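PDB 2ZYO: solute-binding protein from Thermoactinomyces vulgaris, which binds cyclodextrins and linear maltodextrins such as maltotetraose, and probably delivers them to a membrane transporter for uptake into the cell. Local coordinates for residues 16-28 and 49-61. Numbering follows the deposited sequence.
Sequences GKPDKLVVWENAD and IQVEVVPVALLKQ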
loop_
_atom_site.group_PDB
_atom_site.type_symbol
_atom_site.label_atom_id
_atom_site.label_comp_id
_atom_site.label_asym_id
_atom_site.label_seq_id
_atom_site.Cartn_x
_atom_site.Cartn_y
_atom_site.Cartn_z
ATOM N N GLY A 16 20.298 -23.114 -19.313
ATOM C CA GLY A 16 19.535 -24.218 -19.883
ATOM C C GLY A 16 18.050 -23.997 -19.685
ATOM O O GLY A 16 17.636 -23.375 -18.703
ATOM N N LYS A 17 17.251 -24.495 -20.624
ATOM C CA LYS A 17 15.800 -24.354 -20.552
ATOM C C LYS A 17 15.257 -25.175 -19.386
ATOM O O LYS A 17 15.493 -26.381 -19.319
ATOM C CB LYS A 17 15.141 -24.788 -21.862
ATOM C CG LYS A 17 13.657 -24.442 -21.958
ATOM C CD LYS A 17 13.009 -25.049 -23.193
ATOM C CE LYS A 17 13.277 -24.218 -24.441
ATOM N NZ LYS A 17 12.689 -24.840 -25.660
ATOM N N PRO A 18 14.537 -24.521 -18.457
ATOM C CA PRO A 18 13.981 -25.253 -17.324
ATOM C C PRO A 18 12.834 -26.149 -17.765
ATOM O O PRO A 18 12.080 -25.786 -18.669
ATOM C CB PRO A 18 13.462 -24.141 -16.408
ATOM C CG PRO A 18 13.169 -23.004 -17.322
ATOM C CD PRO A 18 14.198 -23.087 -18.412
ATOM N N ASP A 19 12.711 -27.316 -17.141
ATOM C CA ASP A 19 11.560 -28.176 -17.386
ATOM C C ASP A 19 10.324 -27.534 -16.769
ATOM O O ASP A 19 9.211 -27.679 -17.281
ATOM C CB ASP A 19 11.779 -29.576 -16.803
ATOM C CG ASP A 19 11.713 -29.599 -15.286
ATOM O OD1 ASP A 19 12.628 -29.054 -14.639
ATOM O OD2 ASP A 19 10.746 -30.169 -14.743
ATOM N N LYS A 20 10.542 -26.819 -15.667
ATOM C CA LYS A 20 9.468 -26.186 -14.921
ATOM C C LYS A 20 9.949 -24.946 -14.176
ATOM O O LYS A 20 11.115 -24.846 -13.778
ATOM C CB LYS A 20 8.829 -27.178 -13.940
ATOM C CG LYS A 20 9.630 -27.449 -12.678
ATOM C CD LYS A 20 8.955 -28.477 -11.777
ATOM C CE LYS A 20 7.730 -27.907 -11.081
ATOM N NZ LYS A 20 7.246 -28.808 -9.999
ATOM N N LEU A 21 9.036 -23.998 -14.013
ATOM C CA LEU A 21 9.239 -22.863 -13.131
ATOM C C LEU A 21 8.148 -22.921 -12.076
ATOM O O LEU A 21 7.049 -23.407 -12.346
ATOM C CB LEU A 21 9.179 -21.548 -13.915
ATOM C CG LEU A 21 10.313 -21.331 -14.927
ATOM C CD1 LEU A 21 9.981 -20.196 -15.888
ATOM C CD2 LEU A 21 11.650 -21.083 -14.226
ATOM N N VAL A 22 8.462 -22.451 -10.873
ATOM C CA VAL A 22 7.513 -22.490 -9.762
ATOM C C VAL A 22 7.133 -21.070 -9.354
ATOM O O VAL A 22 7.995 -20.199 -9.233
ATOM C CB VAL A 22 8.074 -23.279 -8.546
ATOM C CG1 VAL A 22 7.059 -23.331 -7.406
ATOM C CG2 VAL A 22 8.471 -24.697 -8.955
ATOM N N VAL A 23 5.835 -20.858 -9.151
ATOM C CA VAL A 23 5.296 -19.558 -8.774
ATOM C C VAL A 23 4.442 -19.744 -7.523
ATOM O O VAL A 23 3.609 -20.646 -7.479
ATOM C CB VAL A 23 4.426 -18.973 -9.918
ATOM C CG1 VAL A 23 3.699 -17.721 -9.477
ATOM C CG2 VAL A 23 5.279 -18.673 -11.151
ATOM N N TRP A 24 4.663 -18.910 -6.508
ATOM C CA TRP A 24 3.793 -18.895 -5.329
ATOM C C TRP A 24 2.814 -17.733 -5.420
ATOM O O TRP A 24 3.219 -16.589 -5.632
ATOM C CB TRP A 24 4.593 -18.784 -4.029
ATOM C CG TRP A 24 5.421 -19.986 -3.677
ATOM C CD1 TRP A 24 5.357 -21.229 -4.240
ATOM C CD2 TRP A 24 6.417 -20.059 -2.654
ATOM N NE1 TRP A 24 6.272 -22.066 -3.645
ATOM C CE2 TRP A 24 6.931 -21.375 -2.663
ATOM C CE3 TRP A 24 6.933 -19.136 -1.735
ATOM C CZ2 TRP A 24 7.937 -21.791 -1.786
ATOM C CZ3 TRP A 24 7.933 -19.551 -0.862
ATOM C CH2 TRP A 24 8.425 -20.867 -0.897
ATOM N N GLU A 25 1.530 -18.035 -5.256
ATOM C CA GLU A 25 0.481 -17.025 -5.333
ATOM C C GLU A 25 -0.476 -17.130 -4.144
ATOM O O GLU A 25 -0.660 -18.211 -3.578
ATOM C CB GLU A 25 -0.279 -17.139 -6.663
ATOM C CG GLU A 25 -1.380 -16.094 -6.893
ATOM C CD GLU A 25 -0.872 -14.662 -6.855
ATOM O OE1 GLU A 25 -0.687 -14.072 -7.938
ATOM O OE2 GLU A 25 -0.653 -14.124 -5.748
ATOM N N ASN A 26 -1.070 -15.992 -3.787
ATOM C CA ASN A 26 -2.002 -15.862 -2.661
ATOM C C ASN A 26 -2.951 -17.044 -2.487
ATOM O O ASN A 26 -3.656 -17.428 -3.419
ATOM C CB ASN A 26 -2.807 -14.565 -2.801
ATOM C CG ASN A 26 -3.592 -14.219 -1.548
ATOM O OD1 ASN A 26 -3.464 -14.876 -0.514
ATOM N ND2 ASN A 26 -4.403 -13.172 -1.634
ATOM N N ALA A 27 -2.960 -17.602 -1.278
ATOM C CA ALA A 27 -3.751 -18.792 -0.969
ATOM C C ALA A 27 -5.178 -18.479 -0.516
ATOM O O ALA A 27 -6.073 -19.308 -0.685
ATOM C CB ALA A 27 -3.041 -19.638 0.077
ATOM N N ASP A 28 -5.383 -17.291 0.053
ATOM C CA ASP A 28 -6.681 -16.917 0.633
ATOM C C ASP A 28 -7.671 -16.329 -0.369
ATOM O O ASP A 28 -8.890 -16.377 -0.154
ATOM C CB ASP A 28 -6.502 -15.968 1.829
ATOM C CG ASP A 28 -5.871 -14.634 1.449
ATOM O OD1 ASP A 28 -6.401 -13.931 0.559
ATOM O OD2 ASP A 28 -4.846 -14.275 2.070
ATOM N N ILE A 49 7.225 -24.858 -21.235
ATOM C CA ILE A 49 7.788 -24.931 -19.886
ATOM C C ILE A 49 6.650 -25.057 -18.882
ATOM O O ILE A 49 5.744 -24.226 -18.868
ATOM C CB ILE A 49 8.637 -23.676 -19.562
ATOM C CG1 ILE A 49 9.816 -23.566 -20.539
ATOM C CG2 ILE A 49 9.118 -23.692 -18.100
ATOM C CD1 ILE A 49 10.426 -22.178 -20.635
ATOM N N GLN A 50 6.686 -26.099 -18.053
ATOM C CA GLN A 50 5.692 -26.259 -16.997
ATOM C C GLN A 50 5.795 -25.085 -16.029
ATOM O O GLN A 50 6.893 -24.689 -15.649
ATOM C CB GLN A 50 5.913 -27.571 -16.236
ATOM C CG GLN A 50 4.873 -27.836 -15.142
ATOM C CD GLN A 50 5.330 -28.843 -14.102
ATOM O OE1 GLN A 50 6.250 -29.633 -14.332
ATOM N NE2 GLN A 50 4.685 -28.818 -12.942
ATOM N N VAL A 51 4.654 -24.516 -15.650
ATOM C CA VAL A 51 4.643 -23.524 -14.577
ATOM C C VAL A 51 3.697 -23.990 -13.478
ATOM O O VAL A 51 2.476 -24.033 -13.667
ATOM C CB VAL A 51 4.278 -22.099 -15.062
ATOM C CG1 VAL A 51 4.325 -21.125 -13.895
ATOM C CG2 VAL A 51 5.231 -21.638 -16.155
ATOM N N GLU A 52 4.281 -24.361 -12.342
ATOM C CA GLU A 52 3.514 -24.803 -11.189
ATOM C C GLU A 52 3.176 -23.613 -10.303
ATOM O O GLU A 52 4.067 -22.927 -9.800
ATOM C CB GLU A 52 4.295 -25.849 -10.389
ATOM C CG GLU A 52 3.493 -26.467 -9.242
ATOM C CD GLU A 52 4.332 -27.302 -8.290
ATOM O OE1 GLU A 52 5.580 -27.209 -8.328
ATOM O OE2 GLU A 52 3.735 -28.051 -7.488
ATOM N N VAL A 53 1.882 -23.376 -10.122
ATOM C CA VAL A 53 1.402 -22.319 -9.244
ATOM C C VAL A 53 0.961 -22.943 -7.927
ATOM O O VAL A 53 0.008 -23.727 -7.891
ATOM C CB VAL A 53 0.239 -21.522 -9.880
ATOM C CG1 VAL A 53 -0.204 -20.394 -8.957
ATOM C CG2 VAL A 53 0.656 -20.960 -11.229
ATOM N N VAL A 54 1.669 -22.587 -6.858
ATOM C CA VAL A 54 1.441 -23.144 -5.527
ATOM C C VAL A 54 0.760 -22.092 -4.649
ATOM O O VAL A 54 1.216 -20.949 -4.594
ATOM C CB VAL A 54 2.775 -23.593 -4.870
ATOM C CG1 VAL A 54 2.534 -24.248 -3.508
ATOM C CG2 VAL A 54 3.535 -24.547 -5.786
ATOM N N PRO A 55 -0.347 -22.465 -3.977
ATOM C CA PRO A 55 -1.008 -21.531 -3.065
ATOM C C PRO A 55 -0.204 -21.282 -1.789
ATOM O O PRO A 55 -0.008 -22.199 -0.989
ATOM C CB PRO A 55 -2.329 -22.236 -2.740
ATOM C CG PRO A 55 -2.036 -23.685 -2.912
ATOM C CD PRO A 55 -1.055 -23.758 -4.052
ATOM N N VAL A 56 0.271 -20.049 -1.625
ATOM C CA VAL A 56 0.935 -19.609 -0.395
ATOM C C VAL A 56 0.503 -18.179 -0.078
ATOM O O VAL A 56 0.609 -17.285 -0.926
ATOM C CB VAL A 56 2.489 -19.656 -0.479
ATOM C CG1 VAL A 56 3.099 -19.366 0.888
ATOM C CG2 VAL A 56 2.990 -21.004 -0.995
ATOM N N ALA A 57 0.016 -17.971 1.144
ATOM C CA ALA A 57 -0.454 -16.660 1.580
ATOM C C ALA A 57 0.647 -15.618 1.430
ATOM O O ALA A 57 1.807 -15.889 1.741
ATOM C CB ALA A 57 -0.929 -16.723 3.017
ATOM N N LEU A 58 0.275 -14.437 0.945
ATOM C CA LEU A 58 1.231 -13.354 0.704
ATOM C C LEU A 58 2.190 -13.117 1.868
ATOM O O LEU A 58 3.407 -13.093 1.679
ATOM C CB LEU A 58 0.494 -12.057 0.352
ATOM C CG LEU A 58 0.339 -11.628 -1.113
ATOM C CD1 LEU A 58 0.277 -12.792 -2.099
ATOM C CD2 LEU A 58 -0.888 -10.742 -1.244
ATOM N N LEU A 59 1.642 -12.973 3.072
ATOM C CA LEU A 59 2.450 -12.644 4.244
ATOM C C LEU A 59 3.152 -13.849 4.876
ATOM O O LEU A 59 3.805 -13.718 5.913
ATOM C CB LEU A 59 1.621 -11.872 5.281
ATOM C CG LEU A 59 1.112 -10.488 4.856
ATOM C CD1 LEU A 59 0.297 -9.854 5.971
ATOM C CD2 LEU A 59 2.250 -9.556 4.424
ATOM N N LYS A 60 3.025 -15.011 4.239
ATOM C CA LYS A 60 3.735 -16.217 4.666
ATOM C C LYS A 60 4.863 -16.600 3.711
ATOM O O LYS A 60 5.701 -17.444 4.039
ATOM C CB LYS A 60 2.761 -17.387 4.816
ATOM C CG LYS A 60 1.812 -17.241 5.990
ATOM C CD LYS A 60 1.115 -18.550 6.296
ATOM C CE LYS A 60 0.123 -18.392 7.435
ATOM N NZ LYS A 60 0.789 -18.107 8.739
ATOM N N GLN A 61 4.887 -15.970 2.539
ATOM C CA GLN A 61 5.833 -16.340 1.484
ATOM C C GLN A 61 7.294 -16.070 1.835
ATOM O O GLN A 61 8.169 -16.876 1.514
ATOM C CB GLN A 61 5.469 -15.661 0.164
ATOM C CG GLN A 61 4.242 -16.255 -0.507
ATOM C CD GLN A 61 4.109 -15.869 -1.967
ATOM O OE1 GLN A 61 5.091 -15.521 -2.627
ATOM N NE2 GLN A 61 2.890 -15.939 -2.482
HETATM O O HOH W 1 8.288 -30.767 -15.709
HETATM O O HOH W 2 6.812 -31.465 -11.924
HETATM O O HOH W 3 -2.406 -13.327 1.224
#
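Lys20 NZ meets Glu52 OE1 at 2.9 Å, a diagonal salt bridge two residues along from Gln50, the ladder partner of Lys20 in the parallel pairing. The ammonium arrives from above the carboxylate plane, 56° out of it; the lysine chain reaches there by bending at chi3, after running alongside Gln50. Water 1 donates to both Asp19 OD2 and Gln50 OE1, a second polar link at this end.

Seven backbone bonds join the strands, alternating in the parallel manner from Gln50 N to Asp19 O through to Val56 N to Glu25 O. The Val54 N to Val23 O bond is the straightest, with an N-H...O angle of 170°. Where the strands end, Gln61 NE2 donates to Val56 O at 3.1 Å, and its OE1 accepts from Thr79 N, so the amide links the chain just after strand 50-55 to strand 77-81. A leucine in place of Gln61 would probably leave Val56 O and Thr79 N without these mates and weaken the hold of the start of helix 61-71 on strand 77-81.

The Trp24 indole takes Val56 CG2 over its five-membered ring, 3.9 Å from the centroid and 16° off the normal, a CH-pi contact, while Val54 CB lies 3.6 Å from Trp24 CD1. On the other sheet face, Val23 CG2 packs on Val51 CG1 at 3.8 Å.

These strands are joined by helix 30-47 in a beta-alpha-beta unit of a periplasmic-binding-protein fold. Trp24 packs against helix 61-71, Val23 and Ile49 touch helix 293-302, and Val22 and Trp24 hydrogen-bond through their backbones to Leu77 at strand 77-81.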